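Local coordinates for intimin adherence protein (Escherichia coli O157:H7, PDB 3NCX) that mediates bacterial adhesion, probably by attaching the bacterium to host cells through binding of the translocated receptor Tir, at residues S43-G47 with T80-K84; N55-A59 with N70-V75; M97-Q103 with V183-E189; A104-A109 with W149-T153. The protein carries 1 engineered substitution. All coordinates share one frame; numbering follows the deposited sequence.

Overall arrangement
The four contacts run along an elongated chain made of an Ig-like domain followed by a C-type lectin domain. Interactions 1 and 2 belong to the Ig-like part, with centres about 25 Å apart; along the chain, interaction 2 is nested inside the loop that interaction 1 closes. Interaction 3 pairs the first and last strands of the lectin domain, and interaction 4, about 10 Å from it between centres, is nested within that closure and touches it. The domains follow one another end to end and meet where Gly71 and Lys72 of interaction 2 pack against Met97 and Glu189 of interaction 3. Interactions 1 and 4 have centres about 50 Å apart, consistent with a rod-like adhesin.

Interaction 1 of 4, residues S43-G47 with T80-K84; sequences SGGDG and TSGDK
Asp46 and Asp83 carry matching first torsions, 54° and 52°, that put each CG between its own backbone N and carbonyl carbon, and from there each carboxylate points at the opposite turn. The two side chains pass side by side, each heading for the other's segment, their carboxylate planes almost perpendicular at 89°. Each is directed at a backbone N-H across the contact. Gly82 N gives a weak hydrogen bond to Asp46 OD1 at 2.9 Å, and Asp46 N gives a weak one to Asp83 OD2 at 2.7 Å; both are strongly bent. The exchange brings the two carboxylates near each other, though the exact position of Asp46 OD2 is doubtful. Stronger partners lie beside the contact: Asp46 OD1 also meets Thr48 OG1, and Asp83 OD1 meets Gln85 NE2. Gly45 CA lies 4.2 Å from Ser81 CB. The two backbones are themselves reversing direction, a type II' turn from Gly44 to Gly47 facing a type I turn from Ser81 to Lys84, the latter closed by Lys84 N to Ser81 O at 3.3 Å. Phe8, from the chain's N-terminal stretch, touches both aspartates, and Gly45 bonds through its backbone to Asp9. In this Ig-like domain the first turn passes from strand 37-43 of the larger sheet to strand 49-53 of the three-stranded sheet, and the second joins strands 75-81 and 86-91 within that smaller sheet.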
loop_
_atom_site.group_PDB
_atom_site.type_symbol
_atom_site.label_atom_id
_atom_site.label_comp_id
_atom_site.label_asym_id
_atom_site.label_seq_id
_atom_site.Cartn_x
_atom_site.Cartn_y
_atom_site.Cartn_z
ATOM N N SER A 43 -16.167 -13.678 -9.405
ATOM C CA SER A 43 -16.904 -14.935 -9.457
ATOM C C SER A 43 -18.073 -14.816 -10.427
ATOM O O SER A 43 -18.437 -13.715 -10.836
ATOM C CB SER A 43 -17.413 -15.321 -8.069
ATOM O OG SER A 43 -18.391 -14.403 -7.612
ATOM N N GLY A 44 -18.663 -15.951 -10.787
ATOM C CA GLY A 44 -19.757 -15.963 -11.740
ATOM C C GLY A 44 -19.266 -15.743 -13.158
ATOM O O GLY A 44 -18.065 -15.603 -13.393
ATOM N N GLY A 45 -20.195 -15.708 -14.108
ATOM C CA GLY A 45 -19.844 -15.533 -15.505
ATOM C C GLY A 45 -19.208 -16.785 -16.077
ATOM O O GLY A 45 -19.453 -17.887 -15.589
ATOM N N ASP A 46 -18.387 -16.618 -17.108
ATOM C CA ASP A 46 -17.732 -17.755 -17.746
ATOM C C ASP A 46 -16.292 -17.934 -17.277
ATOM O O ASP A 46 -15.468 -18.521 -17.980
ATOM C CB ASP A 46 -17.787 -17.637 -19.271
ATOM C CG ASP A 46 -17.228 -16.324 -19.775
ATOM O OD1 ASP A 46 -16.370 -15.732 -19.089
ATOM O OD2 ASP A 46 -17.652 -15.884 -20.862
ATOM N N GLY A 47 -15.992 -17.417 -16.090
ATOM C CA GLY A 47 -14.703 -17.643 -15.461
ATOM C C GLY A 47 -13.551 -16.817 -16.002
ATOM O O GLY A 47 -12.509 -16.709 -15.357
ATOM N N THR A 80 -14.826 -7.440 -16.103
ATOM C CA THR A 80 -15.700 -7.850 -17.193
ATOM C C THR A 80 -15.487 -9.313 -17.559
ATOM O O THR A 80 -14.423 -9.695 -18.048
ATOM C CB THR A 80 -15.497 -6.977 -18.446
ATOM O OG1 THR A 80 -15.959 -5.648 -18.183
ATOM C CG2 THR A 80 -16.267 -7.546 -19.624
ATOM N N SER A 81 -16.507 -10.129 -17.315
ATOM C CA SER A 81 -16.458 -11.544 -17.656
ATOM C C SER A 81 -16.574 -11.730 -19.163
ATOM O O SER A 81 -16.948 -10.804 -19.885
ATOM C CB SER A 81 -17.577 -12.303 -16.942
ATOM O OG SER A 81 -18.840 -11.718 -17.212
ATOM N N GLY A 82 -16.254 -12.931 -19.633
ATOM C CA GLY A 82 -16.278 -13.221 -21.053
ATOM C C GLY A 82 -17.672 -13.153 -21.645
ATOM O O GLY A 82 -17.838 -12.909 -22.840
ATOM N N ASP A 83 -18.677 -13.368 -20.804
ATOM C CA ASP A 83 -20.063 -13.383 -21.259
ATOM C C ASP A 83 -20.709 -12.001 -21.189
ATOM O O ASP A 83 -21.923 -11.882 -21.028
ATOM C CB ASP A 83 -20.876 -14.394 -20.451
ATOM C CG ASP A 83 -20.723 -14.199 -18.960
ATOM O OD1 ASP A 83 -21.603 -13.555 -18.352
ATOM O OD2 ASP A 83 -19.719 -14.683 -18.399
ATOM N N LYS A 84 -19.884 -10.963 -21.303
ATOM C CA LYS A 84 -20.371 -9.587 -21.398
ATOM C C LYS A 84 -21.036 -9.055 -20.124
ATOM O O LYS A 84 -21.964 -8.249 -20.191
ATOM C CB LYS A 84 -21.319 -9.439 -22.592
ATOM C CG LYS A 84 -20.626 -9.428 -23.948
ATOM C CD LYS A 84 -20.394 -8.004 -24.432
ATOM C CE LYS A 84 -21.716 -7.262 -24.602
ATOM N NZ LYS A 84 -21.518 -5.844 -25.013
#

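Interaction 2 of 4, residues N55-A59 with N70-V75; sequences NTSIA and NGKGSV
Ile58 O receives two backbone N-H groups, Asn70 N and Gly71 N, each at 2.9 Å and both from the same face of the carbonyl plane, while residues 56-58 adopt helical backbone angles around that point. The Asn70 side chain adds a third link. Its CG stands anti to the carbonyl carbon (chi1 -61°), and ND2 reaches Thr56 O at 3.2 Å along a nearly straight bond that lies in the plane of both the amide and the carbonyl. That amide therefore grips the turn two residues before Ile58. On the other flank Ile58 supplies the apolar part: CG2 rests 3.7 Å from Val75 CG1, and CD1 extends beside the backbone of Ser74. Ile58 also lies over Gly73, where a side chain would collide with CD1. Val75 divides its branches, CG1 also meeting Ala59 CB at 3.9 Å and CG2 lying against Asn55 CB at 3.5 Å. Both segments are connections between the two sheets of the Ig-like sandwich: residues 55-59 lead from strand 49-53 to strand 59-61, while residues 70-75 lead from strand 66-69 to strand 75-81. Beyond them, Lys72 NZ and Ser74 OG bond to Pro94 O and Ala93 N, in the chain between strands 86-91 and 97-103.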
loop_
_atom_site.group_PDB
_atom_site.type_symbol
_atom_site.label_atom_id
_atom_site.label_comp_id
_atom_site.label_asym_id
_atom_site.label_seq_id
_atom_site.Cartn_x
_atom_site.Cartn_y
_atom_site.Cartn_z
ATOM N N ASN A 55 -9.251 5.302 -12.980
ATOM C CA ASN A 55 -8.286 6.336 -12.630
ATOM C C ASN A 55 -6.956 5.737 -12.186
ATOM O O ASN A 55 -6.805 5.316 -11.037
ATOM C CB ASN A 55 -8.848 7.252 -11.539
ATOM C CG ASN A 55 -8.105 8.572 -11.448
ATOM O OD1 ASN A 55 -6.944 8.672 -11.844
ATOM N ND2 ASN A 55 -8.775 9.594 -10.926
ATOM N N THR A 56 -5.996 5.704 -13.105
ATOM C CA THR A 56 -4.682 5.131 -12.833
ATOM C C THR A 56 -3.911 5.950 -11.801
ATOM O O THR A 56 -3.086 5.414 -11.060
ATOM C CB THR A 56 -3.842 5.021 -14.121
ATOM O OG1 THR A 56 -4.548 4.235 -15.089
ATOM C CG2 THR A 56 -2.497 4.369 -13.828
ATOM N N SER A 57 -4.184 7.249 -11.759
ATOM C CA SER A 57 -3.533 8.137 -10.805
ATOM C C SER A 57 -3.702 7.621 -9.382
ATOM O O SER A 57 -2.834 7.817 -8.532
ATOM C CB SER A 57 -4.100 9.554 -10.914
ATOM O OG SER A 57 -3.653 10.369 -9.843
ATOM N N ILE A 58 -4.827 6.961 -9.129
ATOM C CA ILE A 58 -5.117 6.440 -7.800
ATOM C C ILE A 58 -4.724 4.973 -7.661
ATOM O O ILE A 58 -4.131 4.577 -6.658
ATOM C CB ILE A 58 -6.601 6.629 -7.432
ATOM C CG1 ILE A 58 -6.926 8.121 -7.334
ATOM C CG2 ILE A 58 -6.924 5.927 -6.120
ATOM C CD1 ILE A 58 -8.341 8.414 -6.902
ATOM N N ALA A 59 -5.043 4.171 -8.672
ATOM C CA ALA A 59 -4.729 2.748 -8.627
ATOM C C ALA A 59 -4.687 2.108 -10.012
ATOM O O ALA A 59 -5.333 2.580 -10.947
ATOM C CB ALA A 59 -5.720 2.014 -7.733
ATOM N N ASN A 70 -1.493 3.567 -6.251
ATOM C CA ASN A 70 -0.553 4.539 -6.790
ATOM C C ASN A 70 -0.707 5.926 -6.178
ATOM O O ASN A 70 0.252 6.695 -6.117
ATOM C CB ASN A 70 -0.688 4.621 -8.313
ATOM C CG ASN A 70 -0.399 3.299 -9.000
ATOM O OD1 ASN A 70 0.489 2.550 -8.589
ATOM N ND2 ASN A 70 -1.150 3.005 -10.056
ATOM N N GLY A 71 -1.915 6.245 -5.727
ATOM C CA GLY A 71 -2.187 7.567 -5.194
ATOM C C GLY A 71 -3.340 7.618 -4.212
ATOM O O GLY A 71 -4.272 6.818 -4.283
ATOM N N LYS A 72 -3.271 8.576 -3.294
ATOM C CA LYS A 72 -4.308 8.770 -2.292
ATOM C C LYS A 72 -5.601 9.246 -2.949
ATOM O O LYS A 72 -5.636 10.309 -3.569
ATOM C CB LYS A 72 -3.841 9.793 -1.255
ATOM C CG LYS A 72 -4.725 9.908 -0.020
ATOM C CD LYS A 72 -4.302 11.102 0.827
ATOM C CE LYS A 72 -4.848 11.015 2.242
ATOM N NZ LYS A 72 -6.332 10.982 2.273
ATOM N N GLY A 73 -6.660 8.453 -2.814
ATOM C CA GLY A 73 -7.953 8.813 -3.369
ATOM C C GLY A 73 -8.871 7.625 -3.583
ATOM O O GLY A 73 -8.480 6.479 -3.361
ATOM N N SER A 74 -10.097 7.904 -4.016
ATOM C CA SER A 74 -11.080 6.857 -4.278
ATOM C C SER A 74 -11.195 6.590 -5.773
ATOM O O SER A 74 -11.236 7.522 -6.577
ATOM C CB SER A 74 -12.448 7.254 -3.719
ATOM O OG SER A 74 -12.359 7.645 -2.361
ATOM N N VAL A 75 -11.255 5.315 -6.145
ATOM C CA VAL A 75 -11.340 4.938 -7.550
ATOM C C VAL A 75 -12.199 3.692 -7.742
ATOM O O VAL A 75 -12.327 2.867 -6.837
ATOM C CB VAL A 75 -9.941 4.689 -8.148
ATOM C CG1 VAL A 75 -9.306 3.462 -7.510
ATOM C CG2 VAL A 75 -10.024 4.526 -9.660
#

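Interaction 3 of 4, residues M97-Q103 with V183-E189; sequences MIKVDKQ and VYAVCVE
Gln103 reaches across to Tyr184 with its whole side chain. CB starts 3.4 Å from Val183 O; CG then sits over the centre of the Tyr184 ring, 3.6 Å from its centroid and 5° off the normal, a CH-pi contact. Beyond it CD continues across the ring, and the amide, turned 88° from the ring plane, brings NE2 to 3.1 Å from Tyr184 CE1, while OE1 is turned away from the ring. Val100 CG1 touches Tyr184 CD2, neither squarely over the face nor in the ring plane, and Asp101 O lies at the ring edge.

Strand 97-103 and strand 184-188 run antiparallel, 155° between their directions, as in C-type lectin folds, where the N- and C-terminal strands pair and close the domain into a loop. Cys187 adds a disulfide to Cys113, just past helix 106-112. The pairing is regular from Met97 to Val100, then slips by one residue at a beta bulge: Asp101 N bonds to Ala185 O at 3.0 Å, whereas Ala185 N returns a bond to Lys102 O at 3.1 Å.

On the face bearing Ile98, Val100, Val186 and Val188, Ile98 CD1 meets Val188 CG2 at 3.4 Å, and helix 121-131 packs on Ile98, Val186 and Val188. On the other face, the extended Lys99 chain crosses Glu189 at about a right angle, NZ forming a salt bridge to Glu189 OE1 at 3.0 Å from above the carboxylate plane. A water lies 2.9 Å from Glu189 OE2, with a weaker link to Asp101 OD1.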
loop_
_atom_site.group_PDB
_atom_site.type_symbol
_atom_site.label_atom_id
_atom_site.label_comp_id
_atom_site.label_asym_id
_atom_site.label_seq_id
_atom_site.Cartn_x
_atom_site.Cartn_y
_atom_site.Cartn_z
ATOM N N MET A 97 -1.862 7.660 3.527
ATOM C CA MET A 97 -1.040 6.752 2.740
ATOM C C MET A 97 0.435 7.075 2.932
ATOM O O MET A 97 0.820 8.243 2.993
ATOM C CB MET A 97 -1.408 6.833 1.259
ATOM C CG MET A 97 -0.622 5.876 0.384
ATOM S SD MET A 97 -0.826 6.222 -1.369
ATOM C CE MET A 97 -0.153 7.880 -1.464
ATOM N N ILE A 98 1.256 6.035 3.025
ATOM C CA ILE A 98 2.687 6.205 3.254
ATOM C C ILE A 98 3.483 6.180 1.951
ATOM O O ILE A 98 3.323 5.277 1.128
ATOM C CB ILE A 98 3.226 5.137 4.232
ATOM C CG1 ILE A 98 3.510 5.765 5.597
ATOM C CG2 ILE A 98 4.479 4.477 3.689
ATOM C CD1 ILE A 98 2.292 6.360 6.258
ATOM N N LYS A 99 4.329 7.189 1.768
ATOM C CA LYS A 99 5.195 7.266 0.597
ATOM C C LYS A 99 6.649 7.102 1.012
ATOM O O LYS A 99 7.051 7.540 2.088
ATOM C CB LYS A 99 5.026 8.604 -0.125
ATOM C CG LYS A 99 3.667 8.827 -0.760
ATOM C CD LYS A 99 3.660 10.116 -1.571
ATOM C CE LYS A 99 2.279 10.414 -2.135
ATOM N NZ LYS A 99 2.260 11.677 -2.927
ATOM N N VAL A 100 7.438 6.476 0.150
ATOM C CA VAL A 100 8.854 6.293 0.426
ATOM C C VAL A 100 9.695 7.055 -0.590
ATOM O O VAL A 100 9.791 6.658 -1.752
ATOM C CB VAL A 100 9.249 4.805 0.405
ATOM C CG1 VAL A 100 10.691 4.635 0.850
ATOM C CG2 VAL A 100 8.318 3.997 1.294
ATOM N N ASP A 101 10.290 8.158 -0.149
ATOM C CA ASP A 101 11.188 8.931 -0.993
ATOM C C ASP A 101 12.626 8.463 -0.800
ATOM O O ASP A 101 12.865 7.376 -0.277
ATOM C CB ASP A 101 11.057 10.426 -0.699
ATOM C CG ASP A 101 9.827 11.041 -1.348
ATOM O OD1 ASP A 101 8.712 10.853 -0.818
ATOM O OD2 ASP A 101 9.977 11.717 -2.389
ATOM N N LYS A 102 13.580 9.281 -1.225
ATOM C CA LYS A 102 14.987 8.906 -1.139
ATOM C C LYS A 102 15.522 9.013 0.289
ATOM O O LYS A 102 14.854 9.543 1.176
ATOM C CB LYS A 102 15.829 9.755 -2.095
ATOM C CG LYS A 102 15.625 11.255 -1.956
ATOM C CD LYS A 102 16.543 12.018 -2.902
ATOM C CE LYS A 102 16.207 13.502 -2.940
ATOM N NZ LYS A 102 16.349 14.143 -1.604
ATOM N N GLN A 103 16.729 8.494 0.501
ATOM C CA GLN A 103 17.369 8.546 1.810
ATOM C C GLN A 103 17.916 9.942 2.080
ATOM O O GLN A 103 18.399 10.616 1.167
ATOM C CB GLN A 103 18.495 7.514 1.899
ATOM C CG GLN A 103 18.047 6.080 1.655
ATOM C CD GLN A 103 19.182 5.081 1.799
ATOM O OE1 GLN A 103 20.338 5.461 1.974
ATOM N NE2 GLN A 103 18.853 3.799 1.729
ATOM N N VAL A 183 18.843 6.098 5.843
ATOM C CA VAL A 183 17.501 6.279 6.389
ATOM C C VAL A 183 16.588 6.955 5.372
ATOM O O VAL A 183 16.895 8.041 4.878
ATOM C CB VAL A 183 17.516 7.108 7.687
ATOM C CG1 VAL A 183 16.125 7.152 8.293
ATOM C CG2 VAL A 183 18.512 6.527 8.677
ATOM N N TYR A 184 15.468 6.310 5.064
ATOM C CA TYR A 184 14.540 6.815 4.056
ATOM C C TYR A 184 13.616 7.899 4.597
ATOM O O TYR A 184 13.186 7.845 5.749
ATOM C CB TYR A 184 13.704 5.673 3.472
ATOM C CG TYR A 184 14.471 4.781 2.527
ATOM C CD1 TYR A 184 15.215 3.712 3.002
ATOM C CD2 TYR A 184 14.452 5.010 1.158
ATOM C CE1 TYR A 184 15.920 2.894 2.144
ATOM C CE2 TYR A 184 15.154 4.198 0.291
ATOM C CZ TYR A 184 15.886 3.140 0.789
ATOM O OH TYR A 184 16.589 2.325 -0.071
ATOM N N ALA A 185 13.316 8.881 3.755
ATOM C CA ALA A 185 12.343 9.910 4.098
ATOM C C ALA A 185 10.947 9.432 3.722
ATOM O O ALA A 185 10.564 9.471 2.553
ATOM C CB ALA A 185 12.669 11.211 3.383
ATOM N N VAL A 186 10.195 8.969 4.716
ATOM C CA VAL A 186 8.848 8.466 4.476
ATOM C C VAL A 186 7.798 9.532 4.773
ATOM O O VAL A 186 7.627 9.954 5.918
ATOM C CB VAL A 186 8.552 7.197 5.302
ATOM C CG1 VAL A 186 7.104 6.774 5.124
ATOM C CG2 VAL A 186 9.486 6.069 4.892
ATOM N N CYS A 187 7.101 9.964 3.730
ATOM C CA CYS A 187 6.073 10.983 3.867
ATOM C C CYS A 187 4.725 10.346 4.169
ATOM O O CYS A 187 4.296 9.417 3.484
ATOM C CB CYS A 187 5.979 11.827 2.594
ATOM S SG CYS A 187 7.528 12.632 2.112
ATOM N N VAL A 188 4.066 10.845 5.206
ATOM C CA VAL A 188 2.731 10.382 5.546
ATOM C C VAL A 188 1.713 11.387 5.033
ATOM O O VAL A 188 1.576 12.480 5.583
ATOM C CB VAL A 188 2.563 10.209 7.061
ATOM C CG1 VAL A 188 1.148 9.762 7.387
ATOM C CG2 VAL A 188 3.577 9.211 7.588
ATOM N N GLU A 189 1.007 11.016 3.971
ATOM C CA GLU A 189 0.054 11.918 3.338
ATOM C C GLU A 189 -1.353 11.328 3.306
ATOM O O GLU A 189 -2.276 11.874 3.909
ATOM C CB GLU A 189 0.520 12.267 1.924
ATOM C CG GLU A 189 1.929 12.840 1.871
ATOM C CD GLU A 189 2.340 13.266 0.473
ATOM O OE1 GLU A 189 1.509 13.161 -0.454
ATOM O OE2 GLU A 189 3.496 13.708 0.304
ATOM O OXT GLU A 189 -1.599 10.294 2.686
HETATM O O HOH W 1 5.734 12.405 -0.897
#

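Interaction 4 of 4, residues A104-A109 with W149-T153; sequences AYYADA and WIKQT
Tyr106 and Trp149 form an offset edge-to-face aromatic pair where helix 106-112 begins, against the end of strand 147-149 and the loop that follows it toward helix 154-159 of the lectin domain. The ring planes stand at 89°, and the centroid of the Tyr106 ring lies 5.5 Å from that of the six-membered ring of Trp149. The edge belongs to Tyr106: its CD2 approaches Trp149 CE3 at 3.6 Å. One bond nearer the backbone, Tyr106 CB sits over the middle of the six-membered ring, 3.9 Å from its centroid, so the indole face receives both the methylene and the ring edge. With CG anti to the backbone N (chi1 -174°), the phenol stretches away from the helix start and carries its hydroxyl past Lys151 to the backbone of Gln152. The Gln152 amide, 27° from the ring plane, stacks over one face of the phenol toward its rim, while Ile150 O lies in the ring plane, 3.2 Å from Tyr106 CE2. At the other end of the indole, Ala109 CB packs on Trp149 CD1 at 3.6 Å, one turn along the helix. The buried indole is also fixed by its N-H: Trp149 NE1 gives a nearly straight bond to Ala104 O at 2.9 Å, with the oxygen in the ring plane. Gln152 N likewise donates to Tyr106 OH at 2.6 Å. The tyrosine oxygen thus serves as an acceptor, and two directional bonds at the far ends of the pair probably limit how the rings can turn against each other.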
loop_
_atom_site.group_PDB
_atom_site.type_symbol
_atom_site.label_atom_id
_atom_site.label_comp_id
_atom_site.label_asym_id
_atom_site.label_seq_id
_atom_site.Cartn_x
_atom_site.Cartn_y
_atom_site.Cartn_z
ATOM N N ALA A 104 17.836 10.371 3.337
ATOM C CA ALA A 104 18.281 11.704 3.728
ATOM C C ALA A 104 18.438 11.803 5.242
ATOM O O ALA A 104 18.030 10.903 5.975
ATOM C CB ALA A 104 17.296 12.754 3.230
ATOM N N TYR A 105 19.035 12.895 5.707
ATOM C CA TYR A 105 19.136 13.149 7.139
ATOM C C TYR A 105 17.805 13.698 7.632
ATOM O O TYR A 105 16.989 14.157 6.833
ATOM C CB TYR A 105 20.268 14.130 7.440
ATOM C CG TYR A 105 21.631 13.642 7.006
ATOM C CD1 TYR A 105 21.895 12.286 6.872
ATOM C CD2 TYR A 105 22.653 14.538 6.726
ATOM C CE1 TYR A 105 23.137 11.835 6.476
ATOM C CE2 TYR A 105 23.899 14.098 6.328
ATOM C CZ TYR A 105 24.137 12.745 6.203
ATOM O OH TYR A 105 25.380 12.304 5.805
ATOM N N TYR A 106 17.584 13.652 8.941
ATOM C CA TYR A 106 16.293 14.045 9.498
ATOM C C TYR A 106 15.816 15.400 8.983
ATOM O O TYR A 106 14.706 15.517 8.463
ATOM C CB TYR A 106 16.319 14.053 11.028
ATOM C CG TYR A 106 14.957 14.323 11.631
ATOM C CD1 TYR A 106 14.524 15.621 11.866
ATOM C CD2 TYR A 106 14.097 13.279 11.944
ATOM C CE1 TYR A 106 13.278 15.872 12.405
ATOM C CE2 TYR A 106 12.849 13.520 12.483
ATOM C CZ TYR A 106 12.445 14.817 12.712
ATOM O OH TYR A 106 11.202 15.060 13.251
ATOM N N ALA A 107 16.656 16.420 9.136
ATOM C CA ALA A 107 16.297 17.773 8.724
ATOM C C ALA A 107 15.846 17.826 7.263
ATOM O O ALA A 107 14.843 18.458 6.937
ATOM C CB ALA A 107 17.459 18.724 8.959
ATOM N N ASP A 108 16.592 17.153 6.393
ATOM C CA ASP A 108 16.276 17.126 4.971
ATOM C C ASP A 108 15.000 16.333 4.702
ATOM O O ASP A 108 14.175 16.727 3.877
ATOM C CB ASP A 108 17.444 16.535 4.179
ATOM C CG ASP A 108 17.180 16.500 2.686
ATOM O OD1 ASP A 108 16.416 17.358 2.193
ATOM O OD2 ASP A 108 17.738 15.615 2.004
ATOM N N ALA A 109 14.844 15.215 5.401
ATOM C CA ALA A 109 13.649 14.392 5.266
ATOM C C ALA A 109 12.414 15.211 5.612
ATOM O O ALA A 109 11.354 15.046 5.007
ATOM C CB ALA A 109 13.743 13.168 6.162
ATOM N N TRP A 149 12.349 7.510 9.134
ATOM C CA TRP A 149 12.383 8.505 10.200
ATOM C C TRP A 149 11.032 8.604 10.897
ATOM O O TRP A 149 9.986 8.512 10.258
ATOM C CB TRP A 149 12.756 9.887 9.650
ATOM C CG TRP A 149 14.204 10.059 9.298
ATOM C CD1 TRP A 149 14.730 10.234 8.048
ATOM C CD2 TRP A 149 15.312 10.086 10.205
ATOM N NE1 TRP A 149 16.095 10.365 8.122
ATOM C CE2 TRP A 149 16.479 10.277 9.435
ATOM C CE3 TRP A 149 15.432 9.964 11.593
ATOM C CZ2 TRP A 149 17.750 10.347 10.007
ATOM C CZ3 TRP A 149 16.694 10.036 12.159
ATOM C CH2 TRP A 149 17.836 10.225 11.366
ATOM N N ILE A 150 11.060 8.783 12.213
ATOM C CA ILE A 150 9.864 9.143 12.962
ATOM C C ILE A 150 10.015 10.603 13.370
ATOM O O ILE A 150 11.126 11.053 13.649
ATOM C CB ILE A 150 9.672 8.265 14.223
ATOM C CG1 ILE A 150 9.072 6.906 13.859
ATOM C CG2 ILE A 150 8.753 8.950 15.221
ATOM C CD1 ILE A 150 9.990 6.009 13.073
ATOM N N LYS A 151 8.914 11.348 13.385
ATOM C CA LYS A 151 8.966 12.746 13.799
ATOM C C LYS A 151 9.527 12.859 15.213
ATOM O O LYS A 151 8.958 12.317 16.161
ATOM C CB LYS A 151 7.587 13.397 13.719
ATOM C CG LYS A 151 7.584 14.867 14.111
ATOM C CD LYS A 151 6.239 15.517 13.834
ATOM C CE LYS A 151 6.233 16.969 14.278
ATOM N NZ LYS A 151 7.320 17.752 13.627
ATOM N N GLN A 152 10.645 13.563 15.346
ATOM C CA GLN A 152 11.355 13.654 16.618
ATOM C C GLN A 152 10.575 14.431 17.674
ATOM O O GLN A 152 9.985 15.473 17.386
ATOM C CB GLN A 152 12.744 14.272 16.421
ATOM C CG GLN A 152 12.732 15.700 15.896
ATOM C CD GLN A 152 14.128 16.274 15.728
ATOM O OE1 GLN A 152 14.294 17.458 15.434
ATOM N NE2 GLN A 152 15.140 15.434 15.915
ATOM N N THR A 153 10.581 13.913 18.898
ATOM C CA THR A 153 9.917 14.572 20.015
ATOM C C THR A 153 10.631 15.871 20.373
ATOM O O THR A 153 11.655 16.213 19.781
ATOM C CB THR A 153 9.878 13.672 21.265
ATOM O OG1 THR A 153 11.187 13.595 21.844
ATOM C CG2 THR A 153 9.399 12.274 20.903
#